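Local coordinates for protein 1,3-alpha-isomaltosidase (Kribbella flavida DSM 17836, PDB 5X3I) that hydrolyses the alpha-1,3-glucosidic linkages of the cyclic tetrasaccharide cyclobis-(1->3)-alpha-D-isomaltosyl to release isomaltose, at residues A[551-556]-A[655-660]; A[577-581]-A[720-724]; A[586-590]-A[674-678]; A[680-686]-A[726-731]. The protein carries 1 engineered substitution. All blocks are in the same frame, centred on the assembly; numbering follows the deposited sequence.

Contact 1 (A[551-556]-A[655-660]); sequences GLTAAS and MRPLFF
Leu552 and Pro657, with CA atoms 6.2 Å apart, and Ala555 and Met655, at 6.1 Å, mark where the backbone of the last turns of helix 541-556 comes closest to the short strand 655-656 and the bend that follows it. No hydrogen bond joins the two segments. Ala555 puts its methyl against the strand: CB lies 3.1 Å from Met655 O. The methionine chain is fully extended, with CG anti to the backbone N (chi1 -176°), which carries SD along the helix to the bare backbone of Gly551, 4.0 Å from its C atom. Leu552 reaches over with one branch only; CD2 touches Met655 CG and, at 4.0 Å, Pro657 CD, as the leucine and proline slide past each other in opposite directions. Ser556 turns its OG back to Leu552 O, 3.0 Å away, and that carbonyl also takes Ser556 N, the two donors arriving from opposite faces of its plane. Held this way, OG rests 3.5 Å from Pro657 CG and near the plane of the Phe660 ring, 3.7 Å from CE2 at its edge. His228 meets both Phe659 and Phe660 edge-to-face, and its NE2 hydrogen-bonds Ser556 O. The arrangement is a buried interdomain contact of the family 31 fold, in which the end of a TIM-barrel helix packs against the outermost strand, and following bend, of the C-terminal beta domain.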
loop_
_atom_site.group_PDB
_atom_site.type_symbol
_atom_site.label_atom_id
_atom_site.label_comp_id
_atom_site.label_asym_id
_atom_site.label_seq_id
_atom_site.Cartn_x
_atom_site.Cartn_y
_atom_site.Cartn_z
ATOM N N GLY A 551 -3.761 -6.483 7.946
ATOM C CA GLY A 551 -2.802 -7.555 8.172
ATOM C C GLY A 551 -3.339 -8.936 7.841
ATOM O O GLY A 551 -2.688 -9.707 7.154
ATOM N N LEU A 552 -4.543 -9.235 8.319
ATOM C CA LEU A 552 -5.169 -10.541 8.086
ATOM C C LEU A 552 -5.442 -10.827 6.612
ATOM O O LEU A 552 -5.178 -11.921 6.123
ATOM C CB LEU A 552 -6.466 -10.638 8.875
ATOM C CG LEU A 552 -6.220 -10.661 10.373
ATOM C CD1 LEU A 552 -7.495 -10.466 11.139
ATOM C CD2 LEU A 552 -5.551 -11.979 10.731
ATOM N N THR A 553 -5.979 -9.838 5.912
ATOM C CA THR A 553 -6.281 -9.999 4.503
ATOM C C THR A 553 -4.997 -10.100 3.691
ATOM O O THR A 553 -4.888 -10.969 2.834
ATOM C CB THR A 553 -7.166 -8.854 3.966
ATOM O OG1 THR A 553 -6.678 -7.588 4.416
ATOM C CG2 THR A 553 -8.606 -9.034 4.458
ATOM N N ALA A 554 -4.014 -9.247 3.990
ATOM C CA ALA A 554 -2.717 -9.331 3.312
ATOM C C ALA A 554 -2.085 -10.711 3.491
ATOM O O ALA A 554 -1.556 -11.291 2.548
ATOM C CB ALA A 554 -1.768 -8.245 3.812
ATOM N N ALA A 555 -2.151 -11.229 4.710
ATOM C CA ALA A 555 -1.600 -12.549 5.002
ATOM C C ALA A 555 -2.306 -13.654 4.213
ATOM O O ALA A 555 -1.674 -14.586 3.744
ATOM C CB ALA A 555 -1.693 -12.835 6.481
ATOM N N SER A 556 -3.626 -13.546 4.076
ATOM C CA SER A 556 -4.380 -14.546 3.315
ATOM C C SER A 556 -3.927 -14.599 1.861
ATOM O O SER A 556 -4.158 -15.584 1.172
ATOM C CB SER A 556 -5.876 -14.263 3.379
ATOM O OG SER A 556 -6.359 -14.327 4.699
ATOM N N MET A 655 0.381 -14.385 10.233
ATOM C CA MET A 655 -0.716 -13.770 10.950
ATOM C C MET A 655 -1.975 -14.382 10.323
ATOM O O MET A 655 -2.428 -13.960 9.263
ATOM C CB MET A 655 -0.647 -12.242 10.792
ATOM C CG MET A 655 -1.673 -11.421 11.550
ATOM S SD MET A 655 -1.436 -9.659 11.234
ATOM C CE MET A 655 -2.591 -8.932 12.375
ATOM N N ARG A 656 -2.580 -15.325 11.039
ATOM C CA ARG A 656 -3.402 -16.339 10.381
ATOM C C ARG A 656 -4.860 -16.324 10.796
ATOM O O ARG A 656 -5.186 -16.700 11.924
ATOM C CB ARG A 656 -2.813 -17.736 10.628
ATOM C CG ARG A 656 -3.483 -18.862 9.835
ATOM C CD ARG A 656 -2.949 -20.226 10.256
ATOM N NE ARG A 656 -1.492 -20.273 10.235
ATOM C CZ ARG A 656 -0.768 -21.274 10.728
ATOM N NH1 ARG A 656 -1.362 -22.322 11.278
ATOM N NH2 ARG A 656 0.556 -21.228 10.672
ATOM N N PRO A 657 -5.743 -15.906 9.876
ATOM C CA PRO A 657 -7.186 -16.032 10.097
ATOM C C PRO A 657 -7.533 -17.475 10.439
ATOM O O PRO A 657 -6.909 -18.387 9.920
ATOM C CB PRO A 657 -7.787 -15.618 8.749
ATOM C CG PRO A 657 -6.775 -14.734 8.140
ATOM C CD PRO A 657 -5.443 -15.297 8.571
ATOM N N LEU A 658 -8.505 -17.675 11.309
ATOM C CA LEU A 658 -8.830 -19.016 11.767
ATOM C C LEU A 658 -9.365 -19.941 10.670
ATOM O O LEU A 658 -9.370 -21.152 10.847
ATOM C CB LEU A 658 -9.833 -18.952 12.918
ATOM C CG LEU A 658 -9.237 -18.833 14.321
ATOM C CD1 LEU A 658 -8.563 -17.496 14.510
ATOM C CD2 LEU A 658 -10.310 -19.033 15.374
ATOM N N PHE A 659 -9.788 -19.395 9.533
ATOM C CA PHE A 659 -10.384 -20.259 8.512
ATOM C C PHE A 659 -9.345 -21.152 7.837
ATOM O O PHE A 659 -9.698 -22.119 7.177
ATOM C CB PHE A 659 -11.173 -19.441 7.475
ATOM C CG PHE A 659 -10.330 -18.698 6.465
ATOM C CD1 PHE A 659 -9.895 -19.316 5.308
ATOM C CD2 PHE A 659 -10.047 -17.360 6.638
ATOM C CE1 PHE A 659 -9.147 -18.627 4.375
ATOM C CE2 PHE A 659 -9.302 -16.669 5.704
ATOM C CZ PHE A 659 -8.856 -17.304 4.573
ATOM N N PHE A 660 -8.063 -20.855 8.029
ATOM C CA PHE A 660 -7.022 -21.697 7.449
ATOM C C PHE A 660 -6.958 -23.054 8.121
ATOM O O PHE A 660 -6.845 -24.083 7.462
ATOM C CB PHE A 660 -5.651 -21.014 7.537
ATOM C CG PHE A 660 -5.410 -20.020 6.441
ATOM C CD1 PHE A 660 -4.781 -20.402 5.276
ATOM C CD2 PHE A 660 -5.846 -18.719 6.565
ATOM C CE1 PHE A 660 -4.577 -19.498 4.263
ATOM C CE2 PHE A 660 -5.649 -17.807 5.552
ATOM C CZ PHE A 660 -5.012 -18.194 4.402
#

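Contact 2 (A[577-581]-A[720-724]); sequences ELYLR and DVPLE
Val721 offers its carbonyl to Arg581 of helix 576-586, whose end reaches the loop between strands 715-720 and 728-731. The guanidinium grips this one oxygen end-on with both terminal nitrogens: Arg581 NH2 to Val721 O is the shorter and straighter bond (2.9 Å, 160° at the hydrogen), while Arg581 NH1 to Val721 O is 3.2 Å and more bent. The oxygen lies in the guanidinium plane, but relative to its own carbonyl NH2 is only slightly tilted whereas NH1 stands well above the plane. Val721 CG2 adds a flank, 4.0 Å from Arg581 NH2. At Pro722 the side chain turns away and the backbone contributes a weak bond, Arg581 NH1 to Pro722 O at 3.4 Å, also at the guanidinium edge. Leu723 then folds back over the group: its CD2 sits above the middle of one guanidinium face, 3.6 Å from Arg581 CZ, and its other branch meets the helix, Leu723 CD1 lying 4.0 Å from Leu580 CD1 with the two leucines crossing at about a right angle. The bend of the arginine chain at chi2 (-54°) helps bring its flat end under this methyl. A water lies between Leu580 O and Leu723 O, but the bridge is doubtful: one distance is too short and the other bond weak. Leu723 also touches Leu625 of helix 622-650. This is an interdomain contact of the family 31 fold, in which an arginine from a TIM-barrel helix clasps the backbone of a C-terminal-domain loop.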
loop_
_atom_site.group_PDB
_atom_site.type_symbol
_atom_site.label_atom_id
_atom_site.label_comp_id
_atom_site.label_asym_id
_atom_site.label_seq_id
_atom_site.Cartn_x
_atom_site.Cartn_y
_atom_site.Cartn_z
ATOM N N GLU A 577 -4.479 4.713 26.618
ATOM C CA GLU A 577 -5.201 3.455 26.485
ATOM C C GLU A 577 -5.103 2.882 25.071
ATOM O O GLU A 577 -4.805 1.707 24.902
ATOM C CB GLU A 577 -6.673 3.624 26.882
ATOM C CG GLU A 577 -7.496 2.357 26.729
ATOM C CD GLU A 577 -8.953 2.548 27.132
ATOM O OE1 GLU A 577 -9.410 3.703 27.174
ATOM O OE2 GLU A 577 -9.638 1.543 27.398
ATOM N N LEU A 578 -5.363 3.705 24.064
ATOM C CA LEU A 578 -5.217 3.270 22.677
ATOM C C LEU A 578 -3.780 2.830 22.394
ATOM O O LEU A 578 -3.554 1.785 21.806
ATOM C CB LEU A 578 -5.621 4.385 21.710
ATOM C CG LEU A 578 -5.310 4.147 20.231
ATOM C CD1 LEU A 578 -5.997 2.899 19.729
ATOM C CD2 LEU A 578 -5.675 5.359 19.371
ATOM N N TYR A 579 -2.818 3.633 22.830
ATOM C CA TYR A 579 -1.405 3.340 22.582
ATOM C C TYR A 579 -1.024 1.963 23.133
ATOM O O TYR A 579 -0.456 1.144 22.423
ATOM C CB TYR A 579 -0.529 4.428 23.197
ATOM C CG TYR A 579 0.952 4.341 22.877
ATOM C CD1 TYR A 579 1.429 4.608 21.599
ATOM C CD2 TYR A 579 1.872 4.028 23.865
ATOM C CE1 TYR A 579 2.787 4.551 21.316
ATOM C CE2 TYR A 579 3.231 3.972 23.596
ATOM C CZ TYR A 579 3.684 4.232 22.319
ATOM O OH TYR A 579 5.035 4.179 22.053
ATOM N N LEU A 580 -1.382 1.702 24.384
ATOM C CA LEU A 580 -1.010 0.447 25.036
ATOM C C LEU A 580 -1.810 -0.750 24.531
ATOM O O LEU A 580 -1.285 -1.850 24.474
ATOM C CB LEU A 580 -1.155 0.575 26.555
ATOM C CG LEU A 580 -0.085 1.474 27.183
ATOM C CD1 LEU A 580 -0.433 1.814 28.615
ATOM C CD2 LEU A 580 1.288 0.806 27.099
ATOM N N ARG A 581 -3.073 -0.545 24.163
ATOM C CA ARG A 581 -3.823 -1.617 23.505
ATOM C C ARG A 581 -3.161 -1.947 22.169
ATOM O O ARG A 581 -2.982 -3.101 21.827
ATOM C CB ARG A 581 -5.293 -1.234 23.277
ATOM C CG ARG A 581 -6.133 -1.061 24.542
ATOM C CD ARG A 581 -6.082 -2.272 25.462
ATOM N NE ARG A 581 -7.186 -2.258 26.418
ATOM C CZ ARG A 581 -7.263 -3.036 27.490
ATOM N NH1 ARG A 581 -6.288 -3.889 27.763
ATOM N NH2 ARG A 581 -8.308 -2.952 28.299
ATOM N N ASP A 720 -10.143 -11.090 32.362
ATOM C CA ASP A 720 -9.904 -9.676 32.612
ATOM C C ASP A 720 -8.851 -9.122 31.666
ATOM O O ASP A 720 -7.907 -9.816 31.304
ATOM C CB ASP A 720 -9.468 -9.445 34.055
ATOM C CG ASP A 720 -10.543 -9.805 35.045
ATOM O OD1 ASP A 720 -11.708 -9.913 34.628
ATOM O OD2 ASP A 720 -10.224 -9.976 36.234
ATOM N N VAL A 721 -9.013 -7.867 31.271
ATOM C CA VAL A 721 -8.016 -7.234 30.426
ATOM C C VAL A 721 -7.543 -5.893 30.975
ATOM O O VAL A 721 -7.855 -4.841 30.430
ATOM C CB VAL A 721 -8.539 -7.052 28.991
ATOM C CG1 VAL A 721 -8.462 -8.368 28.248
ATOM C CG2 VAL A 721 -9.969 -6.518 28.993
ATOM N N PRO A 722 -6.743 -5.930 32.050
ATOM C CA PRO A 722 -6.025 -4.722 32.454
ATOM C C PRO A 722 -5.035 -4.372 31.350
ATOM O O PRO A 722 -4.797 -5.213 30.497
ATOM C CB PRO A 722 -5.318 -5.144 33.737
ATOM C CG PRO A 722 -5.116 -6.610 33.568
ATOM C CD PRO A 722 -6.343 -7.097 32.852
ATOM N N LEU A 723 -4.493 -3.163 31.340
ATOM C CA LEU A 723 -3.649 -2.734 30.226
ATOM C C LEU A 723 -2.420 -3.623 29.989
ATOM O O LEU A 723 -1.880 -3.651 28.892
ATOM C CB LEU A 723 -3.222 -1.281 30.432
ATOM C CG LEU A 723 -4.393 -0.300 30.288
ATOM C CD1 LEU A 723 -3.972 1.147 30.420
ATOM C CD2 LEU A 723 -5.081 -0.515 28.954
ATOM N N GLU A 724 -2.000 -4.390 30.985
ATOM C CA GLU A 724 -0.802 -5.198 30.798
ATOM C C GLU A 724 -1.119 -6.524 30.113
ATOM O O GLU A 724 -0.233 -7.334 29.887
ATOM C CB GLU A 724 -0.096 -5.455 32.133
ATOM C CG GLU A 724 -0.840 -6.361 33.085
ATOM C CD GLU A 724 -1.597 -5.596 34.151
ATOM O OE1 GLU A 724 -1.939 -6.215 35.179
ATOM O OE2 GLU A 724 -1.852 -4.382 33.966
HETATM O O HOH W 1 -2.714 -3.204 26.543
#

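Contact 3 (A[586-590]-A[674-678]); sequences SAFMP and QYLLG
Leu677, Phe588 and Tyr675 bury most of the surface here, and Leu677 and Tyr675 converge on the backbone oxygen of Phe588. Leu677 brings both branches to it, CD1 at 3.3 Å and CD2 at 3.6 Å from Phe588 O; its CG is anti to the backbone N (chi1 176°), which sends the forked end straight from the strand toward the turn. Leu677 CD2 also meets the phenyl ring at its edge, near the ring plane, 4.2 Å from Phe588 CD2, the two side chains crossing at about a right angle. The Phe588 ring leads away from the strand, packing on Leu632 and Leu636 of helix 622-650. Phe588 is the third residue of a type I beta turn, Ser586 to Met589, closed by Met589 N to Ser586 O at 2.9 Å, and its carbonyl oxygen meets the strand's side chains. This turn links helix 576-586 to strand 591-593, the last strand of the parallel eight-stranded TIM barrel, while Tyr675 and Leu677 belong to strand 675-677 of the antiparallel C-terminal sheet, making the site a barrel-to-beta-domain junction. Tyr675 gives the polar part of the contact: its hydroxyl donates to Phe588 O over 3.0 Å, with the oxygen at the edge of the phenol in the ring plane, although the hydroxyl itself stands well above the carbonyl plane, 63° out of it. The same OH meets the methylene Met589 CG at 3.4 Å, as the methionine chain crosses the phenol at about a right angle. Arg633 of helix 622-650 also bonds the turn, through NH1 to Ala587 O and Met589 O.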
loop_
_atom_site.group_PDB
_atom_site.type_symbol
_atom_site.label_atom_id
_atom_site.label_comp_id
_atom_site.label_asym_id
_atom_site.label_seq_id
_atom_site.Cartn_x
_atom_site.Cartn_y
_atom_site.Cartn_z
ATOM N N SER A 586 0.368 -5.441 18.931
ATOM C CA SER A 586 1.410 -5.373 17.906
ATOM C C SER A 586 2.624 -6.241 18.242
ATOM O O SER A 586 3.280 -6.765 17.347
ATOM C CB SER A 586 1.849 -3.931 17.692
ATOM O OG SER A 586 0.781 -3.167 17.180
ATOM N N ALA A 587 2.888 -6.415 19.533
ATOM C CA ALA A 587 3.939 -7.325 20.001
ATOM C C ALA A 587 3.692 -8.767 19.534
ATOM O O ALA A 587 4.581 -9.612 19.527
ATOM C CB ALA A 587 4.037 -7.261 21.521
ATOM N N PHE A 588 2.438 -9.041 19.230
ATOM C CA PHE A 588 1.957 -10.294 18.648
ATOM C C PHE A 588 1.699 -10.286 17.114
ATOM O O PHE A 588 0.881 -11.056 16.609
ATOM C CB PHE A 588 0.788 -10.782 19.483
ATOM C CG PHE A 588 1.212 -11.137 20.894
ATOM C CD1 PHE A 588 1.032 -10.248 21.935
ATOM C CD2 PHE A 588 1.872 -12.326 21.153
ATOM C CE1 PHE A 588 1.436 -10.561 23.210
ATOM C CE2 PHE A 588 2.282 -12.644 22.436
ATOM C CZ PHE A 588 2.074 -11.760 23.461
ATOM N N MET A 589 2.237 -9.290 16.418
ATOM C CA MET A 589 2.092 -9.185 14.964
ATOM C C MET A 589 3.454 -9.375 14.267
ATOM O O MET A 589 4.480 -9.321 14.929
ATOM C CB MET A 589 1.489 -7.838 14.604
ATOM C CG MET A 589 0.045 -7.668 15.064
ATOM S SD MET A 589 -0.575 -6.050 14.634
ATOM C CE MET A 589 -1.914 -5.905 15.802
ATOM N N PRO A 590 3.459 -9.700 12.954
ATOM C CA PRO A 590 4.741 -9.957 12.290
ATOM C C PRO A 590 5.774 -8.828 12.452
ATOM O O PRO A 590 6.946 -9.107 12.630
ATOM C CB PRO A 590 4.343 -10.120 10.821
ATOM C CG PRO A 590 2.945 -10.633 10.874
ATOM C CD PRO A 590 2.323 -9.906 12.036
ATOM N N GLN A 674 -9.680 -11.956 15.537
ATOM C CA GLN A 674 -8.829 -12.989 16.122
ATOM C C GLN A 674 -7.941 -13.624 15.082
ATOM O O GLN A 674 -8.312 -13.714 13.920
ATOM C CB GLN A 674 -9.659 -14.096 16.776
ATOM C CG GLN A 674 -10.447 -13.679 17.967
ATOM C CD GLN A 674 -11.152 -14.844 18.623
ATOM O OE1 GLN A 674 -11.848 -14.667 19.613
ATOM N NE2 GLN A 674 -10.968 -16.036 18.080
ATOM N N TYR A 675 -6.775 -14.085 15.500
ATOM C CA TYR A 675 -5.900 -14.808 14.594
ATOM C C TYR A 675 -4.903 -15.670 15.337
ATOM O O TYR A 675 -4.636 -15.461 16.516
ATOM C CB TYR A 675 -5.156 -13.835 13.674
ATOM C CG TYR A 675 -4.302 -12.830 14.405
ATOM C CD1 TYR A 675 -4.849 -11.653 14.894
ATOM C CD2 TYR A 675 -2.940 -13.053 14.598
ATOM C CE1 TYR A 675 -4.077 -10.732 15.556
ATOM C CE2 TYR A 675 -2.159 -12.137 15.252
ATOM C CZ TYR A 675 -2.728 -10.984 15.738
ATOM O OH TYR A 675 -1.953 -10.075 16.402
ATOM N N LEU A 676 -4.342 -16.635 14.628
ATOM C CA LEU A 676 -3.238 -17.411 15.147
ATOM C C LEU A 676 -1.941 -16.750 14.695
ATOM O O LEU A 676 -1.803 -16.411 13.520
ATOM C CB LEU A 676 -3.302 -18.855 14.657
ATOM C CG LEU A 676 -4.513 -19.663 15.125
ATOM C CD1 LEU A 676 -4.657 -20.907 14.283
ATOM C CD2 LEU A 676 -4.362 -20.029 16.590
ATOM N N LEU A 677 -1.014 -16.540 15.626
ATOM C CA LEU A 677 0.323 -16.104 15.262
ATOM C C LEU A 677 1.182 -17.356 15.159
ATOM O O LEU A 677 1.569 -17.944 16.168
ATOM C CB LEU A 677 0.868 -15.132 16.306
ATOM C CG LEU A 677 2.309 -14.625 16.157
ATOM C CD1 LEU A 677 2.394 -13.603 15.052
ATOM C CD2 LEU A 677 2.792 -14.025 17.463
ATOM N N GLY A 678 1.527 -17.729 13.939
ATOM C CA GLY A 678 2.085 -19.045 13.702
ATOM C C GLY A 678 1.110 -20.145 14.100
ATOM O O GLY A 678 -0.072 -19.891 14.328
#

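Contact 4 (A[680-686]-A[726-731]); sequences ELLINPV and VPVYCR. With SO4 (sulfate ion), chain J.
Glu680 and Arg731 close one end of this strand pair with a salt bridge, Glu680 OE1 to Arg731 NH1 at 2.6 Å. The carboxylate uses the syn lone pair of OE1, and the oxygen lies near the guanidinium plane; the two flat groups are turned 35° apart. Their backbones are joined too, by Arg731 N to Glu680 O. The glutamate chain bends at chi2 (-60°) and the arginine at chi3, folding the charged ends together beside the strands. The guanidinium edge also holds a sulfate ion, probably from the crystallisation liquor: Arg731 NH2 to sulfate O3 is 2.9 Å, and NH1 is shared between Glu680 OE1 and sulfate O4. Further along, Leu682 and Tyr729 form a hydrogen-bonded antiparallel pair, with Leu682 N to Tyr729 O at 2.8 Å and Tyr729 N to Leu682 O at 3.0 Å. Leu681-Cys730 and Ile683-Val728 are the flanking non-hydrogen-bonded pairs, and their side chains share one face: Leu681 CD2 packs 3.7 Å from Cys730 CB, and Ile683 CD1 lies 3.8 Å from Val728 CG2, side by side and pointing the same way. Past the regular pairing, Asn684 N still reaches Pro727 O at 3.1 Å. Asn684 turns its amide aside to Thr696. In the antiparallel sheet of the C-terminal domain these strands are central neighbours: 681-683 bonds on its other edge to strand 675-677, 728-731 to strand 703-705, and Leu682 and Tyr729 face strand 693-698, while Glu680 N, hydrogen-bonded to the Tyr639 hydroxyl, ties the segment's start to helix 622-650.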
loop_
_atom_site.group_PDB
_atom_site.type_symbol
_atom_site.label_atom_id
_atom_site.label_comp_id
_atom_site.label_asym_id
_atom_site.label_seq_id
_atom_site.Cartn_x
_atom_site.Cartn_y
_atom_site.Cartn_z
ATOM N N GLU A 680 1.098 -22.012 16.941
ATOM C CA GLU A 680 0.817 -22.238 18.361
ATOM C C GLU A 680 0.066 -21.198 19.189
ATOM O O GLU A 680 -0.408 -21.522 20.271
ATOM C CB GLU A 680 2.149 -22.507 19.073
ATOM C CG GLU A 680 3.130 -23.347 18.272
ATOM C CD GLU A 680 2.606 -24.726 17.906
ATOM O OE1 GLU A 680 1.555 -25.141 18.422
ATOM O OE2 GLU A 680 3.261 -25.407 17.101
ATOM N N LEU A 681 -0.074 -19.973 18.706
ATOM C CA LEU A 681 -0.624 -18.922 19.558
ATOM C C LEU A 681 -1.838 -18.249 18.940
ATOM O O LEU A 681 -1.797 -17.843 17.792
ATOM C CB LEU A 681 0.430 -17.852 19.856
ATOM C CG LEU A 681 1.673 -18.212 20.673
ATOM C CD1 LEU A 681 2.653 -17.044 20.669
ATOM C CD2 LEU A 681 1.298 -18.592 22.088
ATOM N N LEU A 682 -2.893 -18.095 19.731
ATOM C CA LEU A 682 -4.088 -17.391 19.299
ATOM C C LEU A 682 -4.159 -16.033 19.981
ATOM O O LEU A 682 -4.094 -15.926 21.206
ATOM C CB LEU A 682 -5.342 -18.224 19.591
ATOM C CG LEU A 682 -6.663 -17.746 18.982
ATOM C CD1 LEU A 682 -7.580 -18.917 18.747
ATOM C CD2 LEU A 682 -7.337 -16.749 19.888
ATOM N N ILE A 683 -4.284 -14.997 19.170
ATOM C CA ILE A 683 -4.278 -13.627 19.654
ATOM C C ILE A 683 -5.663 -13.002 19.520
ATOM O O ILE A 683 -6.352 -13.241 18.537
ATOM C CB ILE A 683 -3.265 -12.770 18.875
ATOM C CG1 ILE A 683 -1.974 -13.551 18.608
ATOM C CG2 ILE A 683 -3.013 -11.461 19.589
ATOM C CD1 ILE A 683 -1.267 -14.039 19.860
ATOM N N ASN A 684 -6.056 -12.201 20.502
ATOM C CA ASN A 684 -7.318 -11.476 20.439
ATOM C C ASN A 684 -7.188 -10.039 20.919
ATOM O O ASN A 684 -7.493 -9.737 22.069
ATOM C CB ASN A 684 -8.389 -12.201 21.259
ATOM C CG ASN A 684 -9.776 -11.617 21.053
ATOM O OD1 ASN A 684 -10.000 -10.839 20.133
ATOM N ND2 ASN A 684 -10.711 -11.993 21.915
ATOM N N PRO A 685 -6.757 -9.143 20.026
ATOM C CA PRO A 685 -6.484 -7.743 20.328
ATOM C C PRO A 685 -7.647 -7.078 21.036
ATOM O O PRO A 685 -8.794 -7.387 20.715
ATOM C CB PRO A 685 -6.275 -7.123 18.947
ATOM C CG PRO A 685 -5.809 -8.247 18.111
ATOM C CD PRO A 685 -6.537 -9.445 18.603
ATOM N N VAL A 686 -7.376 -6.167 21.958
ATOM C CA VAL A 686 -8.478 -5.467 22.583
ATOM C C VAL A 686 -8.703 -4.184 21.797
ATOM O O VAL A 686 -7.913 -3.248 21.846
ATOM C CB VAL A 686 -8.195 -5.174 24.058
ATOM C CG1 VAL A 686 -9.389 -4.498 24.698
ATOM C CG2 VAL A 686 -7.874 -6.456 24.780
ATOM N N VAL A 726 -3.149 -8.632 26.874
ATOM C CA VAL A 726 -3.994 -8.863 25.711
ATOM C C VAL A 726 -4.201 -10.359 25.710
ATOM O O VAL A 726 -3.257 -11.103 25.959
ATOM C CB VAL A 726 -3.348 -8.384 24.375
ATOM C CG1 VAL A 726 -1.919 -8.922 24.208
ATOM C CG2 VAL A 726 -4.191 -8.797 23.181
ATOM N N PRO A 727 -5.436 -10.811 25.435
ATOM C CA PRO A 727 -5.664 -12.253 25.526
ATOM C C PRO A 727 -4.865 -13.024 24.498
ATOM O O PRO A 727 -4.919 -12.719 23.313
ATOM C CB PRO A 727 -7.174 -12.387 25.285
ATOM C CG PRO A 727 -7.731 -11.086 25.745
ATOM C CD PRO A 727 -6.700 -10.059 25.355
ATOM N N VAL A 728 -4.140 -14.027 24.971
ATOM C CA VAL A 728 -3.294 -14.869 24.149
ATOM C C VAL A 728 -3.382 -16.281 24.694
ATOM O O VAL A 728 -3.314 -16.488 25.898
ATOM C CB VAL A 728 -1.817 -14.407 24.154
ATOM C CG1 VAL A 728 -0.930 -15.423 23.443
ATOM C CG2 VAL A 728 -1.668 -13.044 23.537
ATOM N N TYR A 729 -3.520 -17.251 23.809
ATOM C CA TYR A 729 -3.670 -18.628 24.224
ATOM C C TYR A 729 -2.734 -19.501 23.421
ATOM O O TYR A 729 -2.535 -19.280 22.238
ATOM C CB TYR A 729 -5.130 -19.083 24.064
ATOM C CG TYR A 729 -6.079 -18.276 24.915
ATOM C CD1 TYR A 729 -6.385 -18.670 26.208
ATOM C CD2 TYR A 729 -6.642 -17.105 24.440
ATOM C CE1 TYR A 729 -7.228 -17.927 26.999
ATOM C CE2 TYR A 729 -7.496 -16.358 25.221
ATOM C CZ TYR A 729 -7.783 -16.776 26.501
ATOM O OH TYR A 729 -8.622 -16.037 27.288
ATOM N N CYS A 730 -2.153 -20.492 24.078
ATOM C CA CYS A 730 -1.200 -21.373 23.437
ATOM C C CYS A 730 -1.760 -22.779 23.340
ATOM O O CYS A 730 -2.441 -23.241 24.249
ATOM C CB CYS A 730 0.127 -21.378 24.207
ATOM S SG CYS A 730 1.405 -22.409 23.496
ATOM N N ARG A 731 -1.476 -23.451 22.234
ATOM C CA ARG A 731 -1.848 -24.847 22.087
ATOM C C ARG A 731 -1.150 -25.640 23.179
ATOM O O ARG A 731 0.067 -25.546 23.339
ATOM C CB ARG A 731 -1.478 -25.377 20.701
ATOM C CG ARG A 731 -2.309 -24.772 19.577
ATOM C CD ARG A 731 -1.871 -25.269 18.206
ATOM N NE ARG A 731 -2.114 -26.693 18.023
ATOM C CZ ARG A 731 -1.162 -27.608 17.863
ATOM N NH1 ARG A 731 0.116 -27.257 17.855
ATOM N NH2 ARG A 731 -1.492 -28.883 17.706
HETATM S S SO4 J . 1.688 -31.063 18.024
HETATM O O1 SO4 J . 2.044 -31.811 19.223
HETATM O O2 SO4 J . 2.376 -31.628 16.869
HETATM O O3 SO4 J . 0.246 -31.142 17.816
HETATM O O4 SO4 J . 2.078 -29.668 18.188
#

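How the contacts relate
Contacts 1, 3 and 4 are buried and meet in one antiparallel sheet, where strands 655-656, 675-677, 681-683 and 728-731 lie in succession; contact 2 is only partly buried, and it and contact 4 lie further from the chain centre than contacts 1 and 3. Contacts 1, 2 and 3 join barrel elements to the C-terminal domain, whereas contact 4 is internal to that domain. Contacts 2 and 3 draw on helix 576-586 and the turn after it. Their chemistry differs accordingly: contact 1 is mainly apolar, with no hydrogen bond across it, contact 3 adds one tyrosine bond, contact 2 relies on an arginine, and contact 4 on backbone pairing with a salt bridge at one end. Val686 and Pro727 connect contact 4 to contact 2.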